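Long-range contacts in bradyzoite surface antigen BSR4 (Toxoplasma gondii, PDB 2JKS), which is a zinc-binding surface antigen of the bradyzoite stage, built of two SRS domains, and probably takes part in contact with the host: residues L208-Y213 against F271-V276; E215-A220 against T231-I236; D221-N226 against T302-V307. All blocks are in the same frame, centred on the assembly; numbering follows the deposited sequence.

Interaction 1 of 3, residues L208-Y213 against F271-V276; sequences LQPTTY and FLVGCV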
ATOM      1  N   LEU A 208      16.127  -1.860   4.383  1.00 25.19           N
ATOM      2  CA  LEU A 208      17.144  -0.918   3.898  1.00 26.33           C
ATOM      3  C   LEU A 208      18.204  -1.586   3.054  1.00 26.67           C
ATOM      4  O   LEU A 208      18.723  -2.658   3.403  1.00 26.81           O
ATOM      5  CB  LEU A 208      17.778  -0.187   5.080  1.00 26.40           C
ATOM      6  CG  LEU A 208      16.903   0.812   5.816  1.00 27.23           C
ATOM      7  CD1 LEU A 208      17.392   1.069   7.239  1.00 22.62           C
ATOM      8  CD2 LEU A 208      16.816   2.117   5.046  1.00 28.22           C
ATOM      9  N   GLN A 209      18.527  -0.936   1.942  1.00 27.45           N
ATOM     10  CA  GLN A 209      19.522  -1.408   1.024  1.00 28.64           C
ATOM     11  C   GLN A 209      20.584  -0.285   0.725  1.00 27.66           C
ATOM     12  O   GLN A 209      20.221   0.864   0.500  1.00 26.11           O
ATOM     13  CB  GLN A 209      18.809  -1.860  -0.258  1.00 30.25           C
ATOM     14  CG  GLN A 209      19.726  -2.457  -1.270  1.00 34.61           C
ATOM     15  CD  GLN A 209      19.961  -3.953  -1.054  1.00 40.05           C
ATOM     16  OE1 GLN A 209      19.846  -4.482   0.065  1.00 41.04           O
ATOM     17  NE2 GLN A 209      20.305  -4.634  -2.134  1.00 43.56           N
ATOM     18  N   PRO A 210      21.901  -0.635   0.753  1.00 25.99           N
ATOM     19  CA  PRO A 210      22.408  -2.012   1.057  1.00 26.06           C
ATOM     20  C   PRO A 210      22.251  -2.317   2.525  1.00 26.13           C
ATOM     21  O   PRO A 210      22.020  -1.419   3.335  1.00 25.65           O
ATOM     22  CB  PRO A 210      23.918  -1.951   0.706  1.00 27.36           C
ATOM     23  CG  PRO A 210      24.276  -0.458   0.828  1.00 26.87           C
ATOM     24  CD  PRO A 210      22.979   0.335   0.501  1.00 26.46           C
ATOM     25  N   THR A 211      22.340  -3.603   2.879  1.00 26.32           N
ATOM     26  CA  THR A 211      22.186  -4.011   4.274  1.00 28.15           C
ATOM     27  C   THR A 211      23.247  -3.303   5.160  1.00 28.05           C
ATOM     28  O   THR A 211      23.061  -3.071   6.366  1.00 27.73           O
ATOM     29  CB  THR A 211      22.338  -5.568   4.333  1.00 29.84           C
ATOM     30  OG1 THR A 211      21.236  -6.170   3.610  1.00 33.10           O
ATOM     31  CG2 THR A 211      22.276  -6.037   5.725  1.00 32.66           C
ATOM     32  N   THR A 212      24.372  -2.977   4.502  1.00 27.49           N
ATOM     33  CA  THR A 212      25.566  -2.330   5.083  1.00 27.29           C
ATOM     34  C   THR A 212      25.541  -0.779   4.989  1.00 28.30           C
ATOM     35  O   THR A 212      26.584  -0.125   4.978  1.00 27.02           O
ATOM     36  CB  THR A 212      26.800  -2.909   4.428  1.00 26.95           C
ATOM     37  OG1 THR A 212      26.637  -2.895   2.987  1.00 23.67           O
ATOM     38  CG2 THR A 212      26.958  -4.369   4.874  1.00 28.11           C
ATOM     39  N   TYR A 213      24.326  -0.209   4.970  1.00 28.47           N
ATOM     40  CA  TYR A 213      24.157   1.220   4.657  1.00 28.25           C
ATOM     41  C   TYR A 213      24.925   2.102   5.643  1.00 28.91           C
ATOM     42  O   TYR A 213      25.308   3.204   5.277  1.00 29.22           O
ATOM     43  CB  TYR A 213      22.683   1.611   4.612  1.00 28.92           C
ATOM     44  CG  TYR A 213      22.002   1.411   5.927  1.00 26.11           C
ATOM     45  CD1 TYR A 213      22.011   2.398   6.880  1.00 29.79           C
ATOM     46  CD2 TYR A 213      21.388   0.167   6.226  1.00 30.93           C
ATOM     47  CE1 TYR A 213      21.433   2.190   8.105  1.00 31.72           C
ATOM     48  CE2 TYR A 213      20.807  -0.064   7.453  1.00 30.66           C
ATOM     49  CZ  TYR A 213      20.825   0.950   8.376  1.00 31.84           C
ATOM     50  OH  TYR A 213      20.217   0.760   9.604  1.00 33.81           O
ATOM     51  N   PHE A 271      25.112   9.088  -4.728  1.00 25.35           N
ATOM     52  CA  PHE A 271      25.099   7.744  -4.149  1.00 25.80           C
ATOM     53  C   PHE A 271      23.662   7.231  -4.208  1.00 25.44           C
ATOM     54  O   PHE A 271      22.724   8.016  -4.382  1.00 25.06           O
ATOM     55  CB  PHE A 271      25.717   7.683  -2.739  1.00 23.56           C
ATOM     56  CG  PHE A 271      24.906   8.388  -1.666  1.00 25.99           C
ATOM     57  CD1 PHE A 271      23.930   7.683  -0.927  1.00 25.24           C
ATOM     58  CD2 PHE A 271      25.093   9.755  -1.403  1.00 23.87           C
ATOM     59  CE1 PHE A 271      23.220   8.307   0.072  1.00 22.77           C
ATOM     60  CE2 PHE A 271      24.371  10.380  -0.364  1.00 23.45           C
ATOM     61  CZ  PHE A 271      23.445   9.671   0.361  1.00 20.82           C
ATOM     62  N   LEU A 272      23.509   5.909  -4.085  1.00 23.41           N
ATOM     63  CA  LEU A 272      22.192   5.308  -4.126  1.00 24.67           C
ATOM     64  C   LEU A 272      21.987   4.422  -2.894  1.00 24.43           C
ATOM     65  O   LEU A 272      22.832   3.659  -2.539  1.00 23.77           O
ATOM     66  CB  LEU A 272      22.076   4.521  -5.426  1.00 25.75           C
ATOM     67  CG  LEU A 272      20.852   3.831  -5.961  1.00 29.35           C
ATOM     68  CD1 LEU A 272      21.104   3.681  -7.440  1.00 27.70           C
ATOM     69  CD2 LEU A 272      20.613   2.459  -5.317  1.00 29.14           C
ATOM     70  N   VAL A 273      20.833   4.565  -2.249  1.00 25.11           N
ATOM     71  CA  VAL A 273      20.354   3.607  -1.287  1.00 25.53           C
ATOM     72  C   VAL A 273      18.846   3.420  -1.550  1.00 26.21           C
ATOM     73  O   VAL A 273      18.300   3.956  -2.505  1.00 25.28           O
ATOM     74  CB  VAL A 273      20.526   4.116   0.161  1.00 25.40           C
ATOM     75  CG1 VAL A 273      21.988   4.220   0.539  1.00 27.74           C
ATOM     76  CG2 VAL A 273      19.853   5.502   0.302  1.00 28.07           C
ATOM     77  N   GLY A 274      18.199   2.622  -0.712  1.00 25.97           N
ATOM     78  CA  GLY A 274      16.769   2.463  -0.828  1.00 25.14           C
ATOM     79  C   GLY A 274      16.220   1.350   0.017  1.00 25.55           C
ATOM     80  O   GLY A 274      16.775   1.005   1.093  1.00 23.83           O
ATOM     81  N   CYS A 275      15.092   0.818  -0.462  1.00 25.64           N
ATOM     82  CA  CYS A 275      14.329  -0.203   0.248  1.00 25.57           C
ATOM     83  C   CYS A 275      13.930  -1.278  -0.725  1.00 26.32           C
ATOM     84  O   CYS A 275      13.411  -1.005  -1.818  1.00 24.24           O
ATOM     85  CB  CYS A 275      13.080   0.412   0.914  1.00 24.36           C
ATOM     86  SG  CYS A 275      13.373   1.739   2.095  1.00 25.89           S
ATOM     87  N   VAL A 276      14.198  -2.525  -0.330  1.00 27.32           N
ATOM     88  CA  VAL A 276      13.730  -3.689  -1.092  1.00 28.98           C
ATOM     89  C   VAL A 276      12.653  -4.429  -0.302  1.00 30.63           C
ATOM     90  O   VAL A 276      12.635  -4.344   0.941  1.00 29.94           O
ATOM     91  CB  VAL A 276      14.928  -4.615  -1.532  1.00 29.06           C
ATOM     92  CG1 VAL A 276      15.912  -3.800  -2.376  1.00 30.28           C
ATOM     93  CG2 VAL A 276      15.642  -5.148  -0.315  1.00 28.19           C
TER

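Interaction 2 of 3, residues E215-A220 against T231-I236; sequences EEYCVA and TRFVEI. With ZN (zinc ion), chain I.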
ATOM      1  N   GLU A 215      27.835   1.964   6.567  1.00 27.74           N
ATOM      2  CA  GLU A 215      29.190   2.211   6.014  1.00 28.26           C
ATOM      3  C   GLU A 215      29.277   2.323   4.506  1.00 27.34           C
ATOM      4  O   GLU A 215      30.272   2.804   4.018  1.00 27.48           O
ATOM      5  CB  GLU A 215      30.180   1.117   6.442  1.00 27.93           C
ATOM      6  CG  GLU A 215      30.316   0.996   7.905  1.00 28.54           C
ATOM      7  CD  GLU A 215      31.218  -0.161   8.324  1.00 29.62           C
ATOM      8  OE1 GLU A 215      31.830  -0.861   7.471  1.00 28.53           O
ATOM      9  OE2 GLU A 215      31.321  -0.358   9.534  1.00 30.10           O
ATOM     10  N   GLU A 216      28.296   1.775   3.789  1.00 26.00           N
ATOM     11  CA  GLU A 216      28.333   1.608   2.337  1.00 26.40           C
ATOM     12  C   GLU A 216      27.122   2.151   1.587  1.00 26.47           C
ATOM     13  O   GLU A 216      26.004   2.228   2.125  1.00 26.61           O
ATOM     14  CB  GLU A 216      28.485   0.137   1.977  1.00 25.96           C
ATOM     15  CG  GLU A 216      29.873  -0.362   2.354  1.00 29.70           C
ATOM     16  CD  GLU A 216      30.052  -1.832   2.318  1.00 32.85           C
ATOM     17  OE1 GLU A 216      29.091  -2.603   2.096  1.00 26.40           O
ATOM     18  OE2 GLU A 216      31.231  -2.212   2.555  1.00 34.89           O
ATOM     19  N   TYR A 217      27.319   2.421   0.288  1.00 26.66           N
ATOM     20  CA  TYR A 217      26.190   2.717  -0.585  1.00 26.57           C
ATOM     21  C   TYR A 217      26.238   1.860  -1.826  1.00 26.35           C
ATOM     22  O   TYR A 217      27.207   1.112  -2.018  1.00 26.67           O
ATOM     23  CB  TYR A 217      26.163   4.226  -0.896  1.00 27.15           C
ATOM     24  CG  TYR A 217      27.394   4.717  -1.629  1.00 26.88           C
ATOM     25  CD1 TYR A 217      27.414   4.814  -3.019  1.00 26.57           C
ATOM     26  CD2 TYR A 217      28.535   5.073  -0.923  1.00 26.62           C
ATOM     27  CE1 TYR A 217      28.546   5.273  -3.707  1.00 27.97           C
ATOM     28  CE2 TYR A 217      29.668   5.516  -1.589  1.00 28.83           C
ATOM     29  CZ  TYR A 217      29.660   5.618  -2.988  1.00 29.07           C
ATOM     30  OH  TYR A 217      30.809   6.040  -3.631  1.00 32.41           O
ATOM     31  N   CYS A 218      25.200   1.935  -2.667  1.00 26.17           N
ATOM     32  CA  CYS A 218      25.224   1.310  -3.990  1.00 25.31           C
ATOM     33  C   CYS A 218      25.785   2.330  -4.979  1.00 26.24           C
ATOM     34  O   CYS A 218      25.343   3.506  -5.011  1.00 24.39           O
ATOM     35  CB  CYS A 218      23.823   0.876  -4.455  1.00 25.06           C
ATOM     36  SG  CYS A 218      22.800  -0.045  -3.273  1.00 27.62           S
ATOM     37  N   VAL A 219      26.778   1.933  -5.768  1.00 27.79           N
ATOM     38  CA  VAL A 219      27.201   2.817  -6.877  1.00 29.51           C
ATOM     39  C   VAL A 219      25.994   3.345  -7.676  1.00 30.12           C
ATOM     40  O   VAL A 219      25.082   2.577  -8.044  1.00 30.57           O
ATOM     41  CB  VAL A 219      28.238   2.139  -7.800  1.00 30.71           C
ATOM     42  CG1 VAL A 219      28.757   3.155  -8.846  1.00 31.71           C
ATOM     43  CG2 VAL A 219      29.361   1.623  -6.938  1.00 32.39           C
ATOM     44  N   ALA A 220      25.987   4.655  -7.927  1.00 30.06           N
ATOM     45  CA  ALA A 220      24.788   5.297  -8.438  1.00 30.58           C
ATOM     46  C   ALA A 220      24.526   4.968  -9.913  1.00 30.26           C
ATOM     47  O   ALA A 220      23.396   5.091 -10.335  1.00 28.45           O
ATOM     48  CB  ALA A 220      24.823   6.810  -8.181  1.00 30.70           C
ATOM     49  N   THR A 231      29.976   0.259  -2.140  1.00 30.73           N
ATOM     50  CA  THR A 231      31.213   1.032  -2.060  1.00 32.42           C
ATOM     51  C   THR A 231      31.155   1.796  -0.780  1.00 30.14           C
ATOM     52  O   THR A 231      30.060   2.135  -0.309  1.00 29.23           O
ATOM     53  CB  THR A 231      31.391   1.981  -3.278  1.00 33.01           C
ATOM     54  OG1 THR A 231      31.453   1.179  -4.433  1.00 41.85           O
ATOM     55  CG2 THR A 231      32.676   2.715  -3.209  1.00 34.55           C
ATOM     56  N   ARG A 232      32.311   2.029  -0.170  1.00 28.93           N
ATOM     57  CA  ARG A 232      32.367   2.681   1.110  1.00 30.79           C
ATOM     58  C   ARG A 232      32.068   4.211   1.008  1.00 28.68           C
ATOM     59  O   ARG A 232      32.511   4.865   0.063  1.00 29.02           O
ATOM     60  CB  ARG A 232      33.695   2.362   1.843  1.00 30.71           C
ATOM     61  CG  ARG A 232      33.893   0.818   2.112  1.00 35.43           C
ATOM     62  CD  ARG A 232      35.252   0.597   2.786  1.00 38.66           C
ATOM     63  NE  ARG A 232      35.293   1.134   4.154  1.00 48.21           N
ATOM     64  CZ  ARG A 232      36.372   1.680   4.739  1.00 49.83           C
ATOM     65  NH1 ARG A 232      37.508   1.817   4.060  1.00 50.12           N
ATOM     66  NH2 ARG A 232      36.291   2.137   5.991  1.00 46.91           N
ATOM     67  N   PHE A 233      31.227   4.712   1.927  1.00 26.90           N
ATOM     68  CA  PHE A 233      30.915   6.134   2.016  1.00 27.67           C
ATOM     69  C   PHE A 233      32.154   7.023   2.169  1.00 27.82           C
ATOM     70  O   PHE A 233      32.169   8.102   1.599  1.00 28.42           O
ATOM     71  CB  PHE A 233      29.968   6.448   3.163  1.00 26.28           C
ATOM     72  CG  PHE A 233      28.510   6.363   2.794  1.00 29.48           C
ATOM     73  CD1 PHE A 233      27.932   7.290   1.904  1.00 25.47           C
ATOM     74  CD2 PHE A 233      27.707   5.344   3.325  1.00 26.47           C
ATOM     75  CE1 PHE A 233      26.568   7.197   1.562  1.00 26.99           C
ATOM     76  CE2 PHE A 233      26.344   5.240   2.994  1.00 22.93           C
ATOM     77  CZ  PHE A 233      25.760   6.166   2.127  1.00 23.56           C
ATOM     78  N   VAL A 234      33.163   6.589   2.930  1.00 29.49           N
ATOM     79  CA  VAL A 234      34.434   7.370   3.046  1.00 31.52           C
ATOM     80  C   VAL A 234      35.043   7.717   1.700  1.00 32.08           C
ATOM     81  O   VAL A 234      35.785   8.697   1.617  1.00 32.35           O
ATOM     82  CB  VAL A 234      35.606   6.698   3.841  1.00 32.84           C
ATOM     83  CG1 VAL A 234      35.414   6.800   5.344  1.00 36.69           C
ATOM     84  CG2 VAL A 234      35.949   5.256   3.318  1.00 32.11           C
ATOM     85  N   GLU A 235      34.779   6.925   0.665  1.00 32.27           N
ATOM     86  CA  GLU A 235      35.382   7.174  -0.654  1.00 34.43           C
ATOM     87  C   GLU A 235      34.874   8.454  -1.316  1.00 34.62           C
ATOM     88  O   GLU A 235      35.550   8.995  -2.211  1.00 35.22           O
ATOM     89  CB  GLU A 235      35.214   5.988  -1.618  1.00 35.33           C
ATOM     90  CG  GLU A 235      36.159   4.811  -1.375  1.00 42.69           C
ATOM     91  CD  GLU A 235      37.620   5.241  -1.469  1.00 50.97           C
ATOM     92  OE1 GLU A 235      38.035   5.726  -2.569  1.00 54.33           O
ATOM     93  OE2 GLU A 235      38.338   5.123  -0.441  1.00 53.59           O
ATOM     94  N   ILE A 236      33.697   8.921  -0.895  1.00 32.19           N
ATOM     95  CA  ILE A 236      33.079  10.146  -1.419  1.00 31.80           C
ATOM     96  C   ILE A 236      32.978  11.253  -0.362  1.00 31.25           C
ATOM     97  O   ILE A 236      32.954  12.436  -0.705  1.00 32.29           O
ATOM     98  CB  ILE A 236      31.729   9.882  -2.143  1.00 30.67           C
ATOM     99  CG1 ILE A 236      30.629   9.348  -1.190  1.00 28.45           C
ATOM    100  CG2 ILE A 236      31.965   8.966  -3.343  1.00 34.44           C
ATOM    101  CD1 ILE A 236      29.299   9.197  -1.836  1.00 30.24           C
TER
HETATM  102 ZN    ZN I1323      31.240  -4.178   2.679  1.00 42.02          ZN
HETATM  103  O   HOH W   1      32.590   4.193   4.668  1.00 23.31           O
HETATM  104  O   HOH W   2      32.814  -0.923   4.895  1.00 33.99           O

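Interaction 3 of 3, residues D221-N226 against T302-V307; sequences DSKDVN and TVLVTV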
ATOM      1  N   ASP A 221      25.552   4.497 -10.655  1.00 31.68           N
ATOM      2  CA  ASP A 221      25.433   4.248 -12.141  1.00 33.19           C
ATOM      3  C   ASP A 221      24.293   3.308 -12.517  1.00 32.30           C
ATOM      4  O   ASP A 221      23.644   3.488 -13.534  1.00 31.20           O
ATOM      5  CB  ASP A 221      26.713   3.642 -12.771  1.00 34.86           C
ATOM      6  CG  ASP A 221      28.003   4.112 -12.119  1.00 41.90           C
ATOM      7  OD1 ASP A 221      28.020   5.189 -11.467  1.00 46.67           O
ATOM      8  OD2 ASP A 221      29.035   3.377 -12.277  1.00 48.55           O
ATOM      9  N   SER A 222      24.026   2.310 -11.679  1.00 31.00           N
ATOM     10  CA  SER A 222      22.932   1.365 -11.973  1.00 30.34           C
ATOM     11  C   SER A 222      21.536   2.010 -11.966  1.00 29.82           C
ATOM     12  O   SER A 222      20.629   1.497 -12.583  1.00 27.33           O
ATOM     13  CB  SER A 222      22.934   0.201 -10.952  1.00 30.53           C
ATOM     14  OG  SER A 222      22.299   0.634  -9.736  1.00 29.19           O
ATOM     15  N   LYS A 223      21.379   3.132 -11.245  1.00 29.80           N
ATOM     16  CA  LYS A 223      20.038   3.744 -11.017  1.00 29.73           C
ATOM     17  C   LYS A 223      18.942   2.760 -10.537  1.00 29.27           C
ATOM     18  O   LYS A 223      17.745   2.969 -10.722  1.00 26.70           O
ATOM     19  CB  LYS A 223      19.598   4.609 -12.247  1.00 32.11           C
ATOM     20  CG  LYS A 223      20.666   5.567 -12.808  1.00 32.48           C
ATOM     21  CD  LYS A 223      21.212   6.549 -11.796  1.00 39.40           C
ATOM     22  CE  LYS A 223      22.019   7.755 -12.447  1.00 39.39           C
ATOM     23  NZ  LYS A 223      23.203   8.152 -11.574  1.00 42.95           N
ATOM     24  N   ASP A 224      19.356   1.697  -9.839  1.00 27.69           N
ATOM     25  CA  ASP A 224      18.411   0.669  -9.466  1.00 28.29           C
ATOM     26  C   ASP A 224      18.960   0.018  -8.225  1.00 27.64           C
ATOM     27  O   ASP A 224      20.007  -0.647  -8.247  1.00 26.68           O
ATOM     28  CB  ASP A 224      18.277  -0.341 -10.620  1.00 28.87           C
ATOM     29  CG  ASP A 224      17.312  -1.446 -10.337  1.00 31.60           C
ATOM     30  OD1 ASP A 224      16.663  -1.522  -9.261  1.00 32.36           O
ATOM     31  OD2 ASP A 224      17.172  -2.258 -11.249  1.00 35.70           O
ATOM     32  N   VAL A 225      18.251   0.188  -7.122  1.00 26.98           N
ATOM     33  CA  VAL A 225      18.685  -0.454  -5.877  1.00 26.97           C
ATOM     34  C   VAL A 225      18.765  -2.010  -5.971  1.00 28.72           C
ATOM     35  O   VAL A 225      19.437  -2.635  -5.149  1.00 28.88           O
ATOM     36  CB  VAL A 225      17.768  -0.002  -4.687  1.00 27.03           C
ATOM     37  CG1 VAL A 225      16.403  -0.691  -4.721  1.00 24.45           C
ATOM     38  CG2 VAL A 225      18.453  -0.199  -3.333  1.00 25.59           C
ATOM     39  N   ASN A 226      18.041  -2.605  -6.915  1.00 29.59           N
ATOM     40  CA  ASN A 226      18.111  -4.047  -7.121  1.00 30.65           C
ATOM     41  C   ASN A 226      19.434  -4.500  -7.753  1.00 32.28           C
ATOM     42  O   ASN A 226      19.777  -5.699  -7.661  1.00 32.40           O
ATOM     43  CB  ASN A 226      16.962  -4.556  -7.991  1.00 30.47           C
ATOM     44  CG  ASN A 226      15.624  -4.521  -7.319  1.00 30.52           C
ATOM     45  OD1 ASN A 226      15.482  -4.606  -6.095  1.00 29.82           O
ATOM     46  ND2 ASN A 226      14.597  -4.465  -8.153  1.00 33.40           N
ATOM     47  N   THR A 302      14.210   3.013  -5.144  1.00 22.25           N
ATOM     48  CA  THR A 302      15.575   3.458  -5.333  1.00 23.31           C
ATOM     49  C   THR A 302      15.636   4.926  -4.999  1.00 22.71           C
ATOM     50  O   THR A 302      14.836   5.717  -5.539  1.00 22.83           O
ATOM     51  CB  THR A 302      16.010   3.259  -6.832  1.00 23.45           C
ATOM     52  OG1 THR A 302      15.940   1.870  -7.181  1.00 23.11           O
ATOM     53  CG2 THR A 302      17.381   3.840  -7.114  1.00 23.88           C
ATOM     54  N   VAL A 303      16.596   5.303  -4.148  1.00 22.48           N
ATOM     55  CA  VAL A 303      16.736   6.686  -3.798  1.00 22.10           C
ATOM     56  C   VAL A 303      18.081   7.132  -4.354  1.00 23.58           C
ATOM     57  O   VAL A 303      19.126   6.682  -3.852  1.00 23.30           O
ATOM     58  CB  VAL A 303      16.629   6.919  -2.251  1.00 22.33           C
ATOM     59  CG1 VAL A 303      16.780   8.405  -1.938  1.00 23.19           C
ATOM     60  CG2 VAL A 303      15.282   6.301  -1.736  1.00 23.28           C
ATOM     61  N   LEU A 304      18.026   7.999  -5.375  1.00 22.96           N
ATOM     62  CA  LEU A 304      19.213   8.564  -6.004  1.00 23.62           C
ATOM     63  C   LEU A 304      19.539   9.899  -5.423  1.00 22.51           C
ATOM     64  O   LEU A 304      18.831  10.886  -5.648  1.00 22.20           O
ATOM     65  CB  LEU A 304      19.002   8.704  -7.506  1.00 25.15           C
ATOM     66  CG  LEU A 304      20.226   9.240  -8.257  1.00 28.51           C
ATOM     67  CD1 LEU A 304      21.428   8.302  -8.121  1.00 31.23           C
ATOM     68  CD2 LEU A 304      19.800   9.381  -9.731  1.00 30.00           C
ATOM     69  N   VAL A 305      20.627   9.931  -4.672  1.00 22.10           N
ATOM     70  CA  VAL A 305      21.016  11.131  -3.945  1.00 22.99           C
ATOM     71  C   VAL A 305      22.137  11.857  -4.692  1.00 22.80           C
ATOM     72  O   VAL A 305      23.172  11.268  -5.014  1.00 22.42           O
ATOM     73  CB  VAL A 305      21.457  10.835  -2.500  1.00 21.35           C
ATOM     74  CG1 VAL A 305      21.743  12.154  -1.761  1.00 24.50           C
ATOM     75  CG2 VAL A 305      20.383   9.938  -1.747  1.00 22.29           C
ATOM     76  N   THR A 306      21.919  13.148  -4.913  1.00 22.85           N
ATOM     77  CA  THR A 306      22.927  13.998  -5.433  1.00 23.80           C
ATOM     78  C   THR A 306      23.386  14.925  -4.319  1.00 24.22           C
ATOM     79  O   THR A 306      22.614  15.748  -3.841  1.00 24.65           O
ATOM     80  CB  THR A 306      22.433  14.794  -6.647  1.00 24.72           C
ATOM     81  OG1 THR A 306      21.919  13.886  -7.653  1.00 24.51           O
ATOM     82  CG2 THR A 306      23.602  15.652  -7.262  1.00 23.45           C
ATOM     83  N   VAL A 307      24.649  14.802  -3.935  1.00 23.77           N
ATOM     84  CA  VAL A 307      25.222  15.659  -2.921  1.00 25.22           C
ATOM     85  C   VAL A 307      25.861  16.876  -3.624  1.00 26.26           C
ATOM     86  O   VAL A 307      26.884  16.762  -4.354  1.00 26.13           O
ATOM     87  CB  VAL A 307      26.227  14.943  -2.012  1.00 24.59           C
ATOM     88  CG1 VAL A 307      26.671  15.893  -0.914  1.00 27.16           C
ATOM     89  CG2 VAL A 307      25.610  13.671  -1.434  1.00 28.49           C
TER

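Interaction 1 of 3, residues L208-Y213 against F271-V276
Val273 is the first residue of 271-276 to meet the other strand: its CA and CB lie against the carbonyl of Gln209, with Val273 CB 3.3 Å from Gln209 O. With chi1 at -67° its CG1 stands beside its own backbone N, and this branch meets Pro210, Val273 CG1 lying 4.0 Å from Pro210 CD. A branched apolar residue suits a place beside a proline ring, which itself follows a cis peptide bond and turns the chain out of the strand. Gly274 carries the pairing. Its N donates to Gln209 O at 2.9 Å, and Gln209 N returns a bond to Gly274 O at 2.7 Å, closing the small ring of an antiparallel hydrogen-bonded pair. Glycine fits well here, since its phi of 170° would press any CB against the carbonyl before it. Cys275 and Leu208 follow as a non-hydrogen-bonded pair, CA to CA 4.7 Å, and Leu208 CA also brings a C-H to Gly274 O at 3.4 Å. Val276 closes the contact through one methyl, Val276 CG1 lying 4.1 Å from Gln209 CB, on the face opposite Leu208. Strand 206-209 is the outermost of its sheet, and 269-277 separates it from strand 301-307. Leu208 and Cys275 both pack on Ile200 of strand 197-201 beneath, where Cys275 is also tied to Cys202 by a disulfide.

Interaction 2 of 3, residues E215-A220 against T231-I236
Tyr217 and Phe233 form the packed heart of this contact. Their ring centroids are 5.1 Å apart with the planes at 47°, and Tyr217 CB sits over the Phe233 face, 4.0 Å from its centroid, as a CH-pi contact. Tyr217 has its CG between the backbone N and the carbonyl carbon (chi1 62°), which lays the ring alongside Thr231 so that Thr231 CB covers one of its faces. From the opposite direction comes Ile236, whose CD1 is 3.7 Å from Tyr217 CE2. Large aromatic and branched residues suit this buried side, which Phe271 and Phe240 extend by meeting Phe233. The backbones are bonded as well: Tyr217 N gives a 2.8 Å bond to Thr231 O, Thr231 N donates back to Tyr217 O, and Phe233 N reaches Glu215 O at 3.0 Å in a nearly straight bond (170°). A water that donates to Glu215 O also accepts from Val234 N, so that carbonyl is gripped twice at the start of the 3-10 turn 233-235.

The contact is looser and wet at the ends of Glu215 and the exposed Arg232. Neither Glu215 nor Glu216 touches the Arg232 guanidinium directly; a second water links Glu215 OE1 to Glu216 OE2 and only weakly to Arg232 NE. Glu216 OE2 binds zinc at 2.0 Å, its OE1 accepts a hydrogen bond from the hydroxyl of Thr212, and Glu215 pairs with Lys242. Overall this is a short antiparallel beta hairpin, with the Cys218-Cys228 disulfide tying its two chains together where the connecting loop begins and the Glu216 carboxylate serving as a zinc ligand.

Interaction 3 of 3, residues D221-N226 against T302-V307
A loop between strands 216-218 and 230-232 folds over the face of strand 301-307 and is pinned there by a bond from Val225 to Thr302. Val225 N points almost straight at Thr302 OG1, 2.9 Å away with an angle of 177° at the hydrogen, so a threonine hydroxyl takes up an amide that the irregular loop does not pair with a strand. In Thr302 the hydroxyl lies beside its own backbone N (chi1 -61°), while the methyl turns to the preceding part of the loop, Thr302 CG2 lying 3.7 Å from Lys223 O. Threonine suits the place because its hydroxyl accepts the amide while its methyl rests beside the Lys223 carbonyl. Val225 brings its own methyl near the same oxygen, Val225 CG1 being 3.6 Å from Thr302 OG1, and the two side chains pass one another, pointing contrary ways.

Farther along, the bent chain of Lys223 lies across Leu304, with Lys223 CD 3.8 Å from Leu304 CD2. The long methylenes cover the leucine while the amino group makes weak bonds to Gln270 OE1 and Ala220 O. Lys223 takes a left-handed backbone conformation (phi 49°). Next to it, Asp224 OD2 forms a salt bridge with Arg227, and separately Asp224 OD1 accepts from Asn226 N at 2.9 Å. That OD1 bond makes an Asx turn, here in a connecting loop that packs over a beta sheet and is tied to it by a threonine hydroxyl.

How the interactions relate
The three contacts cluster in the second SRS domain, their centres 9 to 11 Å apart. Along the chain, interaction 2 is nested inside the loop closed by interaction 1, and interaction 3 crosses both. Strands 269-277 and 301-307 are neighbours in one sheet, so interactions 1 and 3 share it, joined by bonds such as Val273 O to Val303 N. The hairpin of interaction 2 joins this group through a backbone hydrogen bond from Cys218 N to Leu272 O, and through Phe271 against Tyr217. Val225 touches Gln209, and Ala220 touches Leu304. The hairpin and its loop therefore pack on the sheet as one unit, with Glu216 of the hairpin binding one of the protein's zinc ions.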